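Long-range contacts in penicillin-binding protein 2 (Pbp2) (Helicobacter pylori, PDB 5LP5), which probably cross-links peptidoglycan as a penicillin-binding transpeptidase in cell-wall synthesis and cell-shape maintenance, and is seen here in complex with MreC: residues V390-K395 and L442-Y447; G406-N411 and G435-T440. All coordinates share one frame; numbering follows the deposited sequence.

Contact 1 (V390-K395 and L442-Y447); sequences VGFGEK and LQVLAY
Phe-392 and Tyr-447 meet as a T-shaped (edge-to-face) aromatic pair, with ring centroids 4.8 Å apart and planes inclined at 55°. The edge of Phe-392 leads: CE1 sits over the centre of one Tyr-447 face, and CZ comes within 3.7 Å of Tyr-447 CD2. Tyr-447 carries CG opposite its backbone N (chi1 157°), which leans the ring toward the loop. Val-390 lies alongside it, CG2 packing 3.7 Å from CD1 of Tyr-447, and Val-444 adds CG2 at 4.3 Å from Phe-392 CE2.

The polar part belongs to Gln-443. Its side chain runs out extended beyond CG, past the carbonyl of Gly-391, and NE2 donates to Glu-394 O at 2.6 Å with an N-H...O angle of 156°. The acceptor lies close to the amide plane, whereas the donor stands above the carbonyl plane. OE1 of the same amide accepts from Thr-440 N, so both ends of the amide are engaged, which would hold its rotation.

Glu-394 turns its carboxylate to a salt bridge with Arg-388, on the helix that leads into this loop. Tyr-447 OH is hydrogen-bonded to Val-312 O and Gly-316 N, beside the probable SxxK motif. The contact thus ties the loop after helix 380-389 to helix 441-453, which packs Val-444 and Leu-445 against strands 252-258, 542-549 and 556-562.

Contact 2 (G406-N411 and G435-T440); sequences GIVPDN and GSFLAT
A single antiparallel beta bridge joins two loops of the transpeptidase domain here, each of them running into a helix: segment 406-411 leads into helix 411-418, while segment 435-440 leads into helix 441-453. Ile-407 and Leu-438 form its hydrogen-bonded pair. Ile-407 N donates to Leu-438 O at 3.2 Å, and Leu-438 N returns a bond of the same length to Ile-407 O, with N-H...O angles of 163° and 168°. Beside the bridge, Gly-406 CA makes a C-H...O contact of 3.3 Å with Leu-438 O, so that this carbonyl receives both an N-H and a C-H.

Beyond the bridge the side chains take over. Phe-437 has CG opposite its backbone N (chi1 -160°), which carries the ring along Val-408, both side chains pointing the same way; Val-408 CG2 lies 4.0 Å from Phe-437 CE1. The CD methylene of Pro-409 packs 3.9 Å from Phe-437 CG, while its CB meets Ser-436 CB at the same distance. Ile-407 sends CG2 to within 3.3 Å of Ser-436 O, and its CD1 approaches Leu-438 CD1 more loosely.

Helices 380-389, 411-418 and 424-430 pack against it: Ile-407 and Ser-436 rest on Trp-413, Val-408 touches Ser-384 and Arg-388, and Pro-409 and Phe-437 reach Thr-430. Both loops end in an N-cap. Asp-410 OD1 accepts from Trp-413 N at the start of helix 411-418; Thr-440 caps helix 441-453 and, with Gln-443, whose OE1 accepts from Thr-440 N, completes a capping box. With two backbone bonds and no continuing ladder, this is an isolated antiparallel beta bridge between two loops in the helical part of the transpeptidase domain, apart from its central antiparallel sheet.

The two contacts lie side by side in the transpeptidase domain, their centres 12 Å apart. Along the chain the order is 390-395, 406-411, 435-440, 442-447, so contact 2 is nested inside the loop that contact 1 closes. They share the long connection between helices 380-389 and 411-418, and the passage from 435-440 into helix 441-453. Phe-392 joins them directly, packing on Val-408 and Ala-439 and setting its ring edge-to-face with Phe-437. Contact 1 lies deeper, next to the central sheet and the probable SxxK region, while contact 2 extends outward among the helices. Together they draw the loop after helix 380-389 against the entry to helix 441-453, with helices 411-418 and 424-430 between in sequence.

Contact 1 (V390-K395 and L442-Y447)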
loop_
_atom_site.group_PDB
_atom_site.type_symbol
_atom_site.label_atom_id
_atom_site.label_comp_id
_atom_site.label_asym_id
_atom_site.label_seq_id
_atom_site.Cartn_x
_atom_site.Cartn_y
_atom_site.Cartn_z
ATOM N N VAL A 390 9.276 -42.431 -2.383
ATOM C CA VAL A 390 8.076 -41.859 -1.744
ATOM C C VAL A 390 8.303 -40.447 -1.174
ATOM O O VAL A 390 7.460 -39.948 -0.413
ATOM C CB VAL A 390 7.463 -42.777 -0.645
ATOM C CG1 VAL A 390 7.138 -44.150 -1.209
ATOM C CG2 VAL A 390 8.363 -42.912 0.572
ATOM N N GLY A 391 9.444 -39.835 -1.515
ATOM C CA GLY A 391 9.666 -38.393 -1.354
ATOM C C GLY A 391 10.468 -37.899 -0.154
ATOM O O GLY A 391 10.285 -36.751 0.255
ATOM N N PHE A 392 11.345 -38.732 0.407
ATOM C CA PHE A 392 12.118 -38.358 1.624
ATOM C C PHE A 392 13.537 -37.822 1.372
ATOM O O PHE A 392 14.166 -37.198 2.267
ATOM C CB PHE A 392 12.218 -39.545 2.585
ATOM C CG PHE A 392 11.045 -39.682 3.500
ATOM C CD1 PHE A 392 10.101 -40.666 3.293
ATOM C CD2 PHE A 392 10.891 -38.825 4.569
ATOM C CE1 PHE A 392 9.025 -40.798 4.149
ATOM C CE2 PHE A 392 9.814 -38.944 5.419
ATOM C CZ PHE A 392 8.880 -39.931 5.211
ATOM N N GLY A 393 14.044 -38.067 0.172
ATOM C CA GLY A 393 15.405 -37.645 -0.161
ATOM C C GLY A 393 15.510 -36.198 -0.589
ATOM O O GLY A 393 16.490 -35.530 -0.304
ATOM N N GLU A 394 14.471 -35.723 -1.263
ATOM C CA GLU A 394 14.536 -34.521 -2.060
ATOM C C GLU A 394 13.522 -33.489 -1.609
ATOM O O GLU A 394 12.725 -33.727 -0.692
ATOM C CB GLU A 394 14.305 -34.886 -3.536
ATOM C CG GLU A 394 15.413 -35.741 -4.138
ATOM C CD GLU A 394 16.784 -35.062 -4.086
ATOM O OE1 GLU A 394 16.856 -33.819 -4.233
ATOM O OE2 GLU A 394 17.798 -35.770 -3.897
ATOM N N LYS A 395 13.576 -32.333 -2.261
ATOM C CA LYS A 395 12.619 -31.265 -2.014
ATOM C C LYS A 395 11.254 -31.671 -2.556
ATOM O O LYS A 395 11.179 -32.285 -3.612
ATOM C CB LYS A 395 13.043 -29.977 -2.726
ATOM C CG LYS A 395 14.449 -29.486 -2.448
ATOM C CD LYS A 395 14.666 -28.143 -3.138
ATOM C CE LYS A 395 16.070 -27.600 -2.903
ATOM N NZ LYS A 395 16.216 -26.187 -3.356
ATOM N N LEU A 442 7.117 -30.845 5.470
ATOM C CA LEU A 442 6.659 -30.895 4.079
ATOM C C LEU A 442 6.824 -32.295 3.456
ATOM O O LEU A 442 5.906 -32.810 2.817
ATOM C CB LEU A 442 7.350 -29.825 3.233
ATOM C CG LEU A 442 6.682 -28.432 3.242
ATOM C CD1 LEU A 442 7.562 -27.394 2.537
ATOM C CD2 LEU A 442 5.313 -28.422 2.590
ATOM N N GLN A 443 7.983 -32.906 3.653
ATOM C CA GLN A 443 8.257 -34.238 3.100
ATOM C C GLN A 443 7.241 -35.262 3.579
ATOM O O GLN A 443 6.707 -36.052 2.770
ATOM C CB GLN A 443 9.699 -34.688 3.426
ATOM C CG GLN A 443 10.728 -34.013 2.512
ATOM C CD GLN A 443 12.174 -34.294 2.857
ATOM O OE1 GLN A 443 12.538 -34.447 4.022
ATOM N NE2 GLN A 443 13.011 -34.356 1.829
ATOM N N VAL A 444 6.951 -35.225 4.883
ATOM C CA VAL A 444 5.999 -36.167 5.504
ATOM C C VAL A 444 4.599 -35.989 4.911
ATOM O O VAL A 444 3.911 -36.972 4.616
ATOM C CB VAL A 444 5.943 -35.968 7.027
ATOM C CG1 VAL A 444 4.910 -36.887 7.658
ATOM C CG2 VAL A 444 7.311 -36.211 7.647
ATOM N N LEU A 445 4.199 -34.727 4.734
ATOM C CA LEU A 445 2.914 -34.354 4.135
ATOM C C LEU A 445 2.754 -34.852 2.704
ATOM O O LEU A 445 1.707 -35.446 2.366
ATOM C CB LEU A 445 2.751 -32.829 4.158
ATOM C CG LEU A 445 1.530 -32.242 3.440
ATOM C CD1 LEU A 445 0.258 -32.381 4.255
ATOM C CD2 LEU A 445 1.772 -30.786 3.112
ATOM N N ALA A 446 3.750 -34.585 1.854
ATOM C CA ALA A 446 3.685 -35.026 0.466
ATOM C C ALA A 446 3.596 -36.554 0.422
ATOM O O ALA A 446 2.802 -37.147 -0.333
ATOM C CB ALA A 446 4.898 -34.543 -0.304
ATOM N N TYR A 447 4.431 -37.167 1.245
ATOM C CA TYR A 447 4.479 -38.611 1.417
ATOM C C TYR A 447 3.117 -39.166 1.814
ATOM O O TYR A 447 2.625 -40.111 1.189
ATOM C CB TYR A 447 5.574 -38.933 2.468
ATOM C CG TYR A 447 5.484 -40.240 3.224
ATOM C CD1 TYR A 447 5.678 -41.464 2.589
ATOM C CD2 TYR A 447 5.270 -40.236 4.595
ATOM C CE1 TYR A 447 5.627 -42.656 3.295
ATOM C CE2 TYR A 447 5.213 -41.412 5.313
ATOM C CZ TYR A 447 5.394 -42.627 4.666
ATOM O OH TYR A 447 5.360 -43.788 5.415
#

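Contact 2 (G406-N411 and G435-T440)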
loop_
_atom_site.group_PDB
_atom_site.type_symbol
_atom_site.label_atom_id
_atom_site.label_comp_id
_atom_site.label_asym_id
_atom_site.label_seq_id
_atom_site.Cartn_x
_atom_site.Cartn_y
_atom_site.Cartn_z
ATOM N N GLY A 406 16.159 -33.727 2.756
ATOM C CA GLY A 406 16.473 -34.465 3.955
ATOM C C GLY A 406 17.791 -35.198 3.877
ATOM O O GLY A 406 18.726 -34.791 3.191
ATOM N N ILE A 407 17.837 -36.277 4.634
ATOM C CA ILE A 407 18.858 -37.273 4.521
ATOM C C ILE A 407 18.157 -38.597 4.671
ATOM O O ILE A 407 17.611 -38.892 5.731
ATOM C CB ILE A 407 19.889 -37.141 5.653
ATOM C CG1 ILE A 407 20.733 -35.889 5.439
ATOM C CG2 ILE A 407 20.784 -38.373 5.701
ATOM C CD1 ILE A 407 21.532 -35.495 6.658
ATOM N N VAL A 408 18.147 -39.377 3.604
ATOM C CA VAL A 408 17.781 -40.785 3.700
ATOM C C VAL A 408 19.079 -41.576 3.814
ATOM O O VAL A 408 19.753 -41.827 2.807
ATOM C CB VAL A 408 16.943 -41.269 2.486
ATOM C CG1 VAL A 408 16.769 -42.787 2.513
ATOM C CG2 VAL A 408 15.581 -40.592 2.486
ATOM N N PRO A 409 19.441 -41.964 5.041
ATOM C CA PRO A 409 20.766 -42.528 5.217
ATOM C C PRO A 409 20.923 -43.853 4.480
ATOM O O PRO A 409 20.030 -44.706 4.538
ATOM C CB PRO A 409 20.862 -42.733 6.731
ATOM C CG PRO A 409 19.450 -42.938 7.148
ATOM C CD PRO A 409 18.638 -42.057 6.264
ATOM N N ASP A 410 22.044 -43.993 3.771
ATOM C CA ASP A 410 22.393 -45.250 3.144
ATOM C C ASP A 410 23.888 -45.570 3.344
ATOM O O ASP A 410 24.607 -44.902 4.105
ATOM C CB ASP A 410 21.929 -45.277 1.658
ATOM C CG ASP A 410 22.774 -44.400 0.734
ATOM O OD1 ASP A 410 23.751 -43.787 1.190
ATOM O OD2 ASP A 410 22.475 -44.329 -0.475
ATOM N N ASN A 411 24.325 -46.620 2.662
ATOM C CA ASN A 411 25.688 -47.095 2.682
ATOM C C ASN A 411 26.670 -45.994 2.280
ATOM O O ASN A 411 27.560 -45.597 3.028
ATOM C CB ASN A 411 25.749 -48.254 1.674
ATOM C CG ASN A 411 27.105 -48.879 1.574
ATOM O OD1 ASN A 411 27.814 -49.009 2.568
ATOM N ND2 ASN A 411 27.471 -49.300 0.368
ATOM N N GLY A 435 18.060 -42.610 13.987
ATOM C CA GLY A 435 19.480 -42.523 13.660
ATOM C C GLY A 435 19.754 -41.346 12.741
ATOM O O GLY A 435 19.334 -40.217 13.020
ATOM N N SER A 436 20.421 -41.604 11.623
ATOM C CA SER A 436 20.803 -40.528 10.710
ATOM C C SER A 436 19.693 -40.114 9.702
ATOM O O SER A 436 19.978 -39.507 8.663
ATOM C CB SER A 436 22.111 -40.908 10.002
ATOM O OG SER A 436 23.216 -40.787 10.896
ATOM N N PHE A 437 18.432 -40.412 10.023
ATOM C CA PHE A 437 17.286 -40.115 9.132
ATOM C C PHE A 437 16.653 -38.784 9.536
ATOM O O PHE A 437 16.255 -38.626 10.689
ATOM C CB PHE A 437 16.233 -41.246 9.220
ATOM C CG PHE A 437 15.259 -41.324 8.037
ATOM C CD1 PHE A 437 14.974 -40.231 7.228
ATOM C CD2 PHE A 437 14.608 -42.529 7.762
ATOM C CE1 PHE A 437 14.079 -40.346 6.166
ATOM C CE2 PHE A 437 13.718 -42.641 6.705
ATOM C CZ PHE A 437 13.451 -41.547 5.907
ATOM N N LEU A 438 16.574 -37.850 8.581
ATOM C CA LEU A 438 15.925 -36.542 8.789
ATOM C C LEU A 438 14.973 -36.112 7.657
ATOM O O LEU A 438 15.263 -36.265 6.468
ATOM C CB LEU A 438 16.980 -35.461 8.977
ATOM C CG LEU A 438 17.889 -35.619 10.177
ATOM C CD1 LEU A 438 18.965 -34.542 10.122
ATOM C CD2 LEU A 438 17.091 -35.548 11.467
ATOM N N ALA A 439 13.837 -35.549 8.045
ATOM C CA ALA A 439 12.868 -35.071 7.084
ATOM C C ALA A 439 12.274 -33.766 7.548
ATOM O O ALA A 439 12.436 -33.386 8.704
ATOM C CB ALA A 439 11.781 -36.102 6.884
ATOM N N THR A 440 11.614 -33.081 6.606
ATOM C CA THR A 440 10.858 -31.847 6.857
ATOM C C THR A 440 9.389 -32.209 6.962
ATOM O O THR A 440 8.946 -33.159 6.332
ATOM C CB THR A 440 11.038 -30.813 5.710
ATOM O OG1 THR A 440 10.692 -31.393 4.430
ATOM C CG2 THR A 440 12.478 -30.274 5.666
#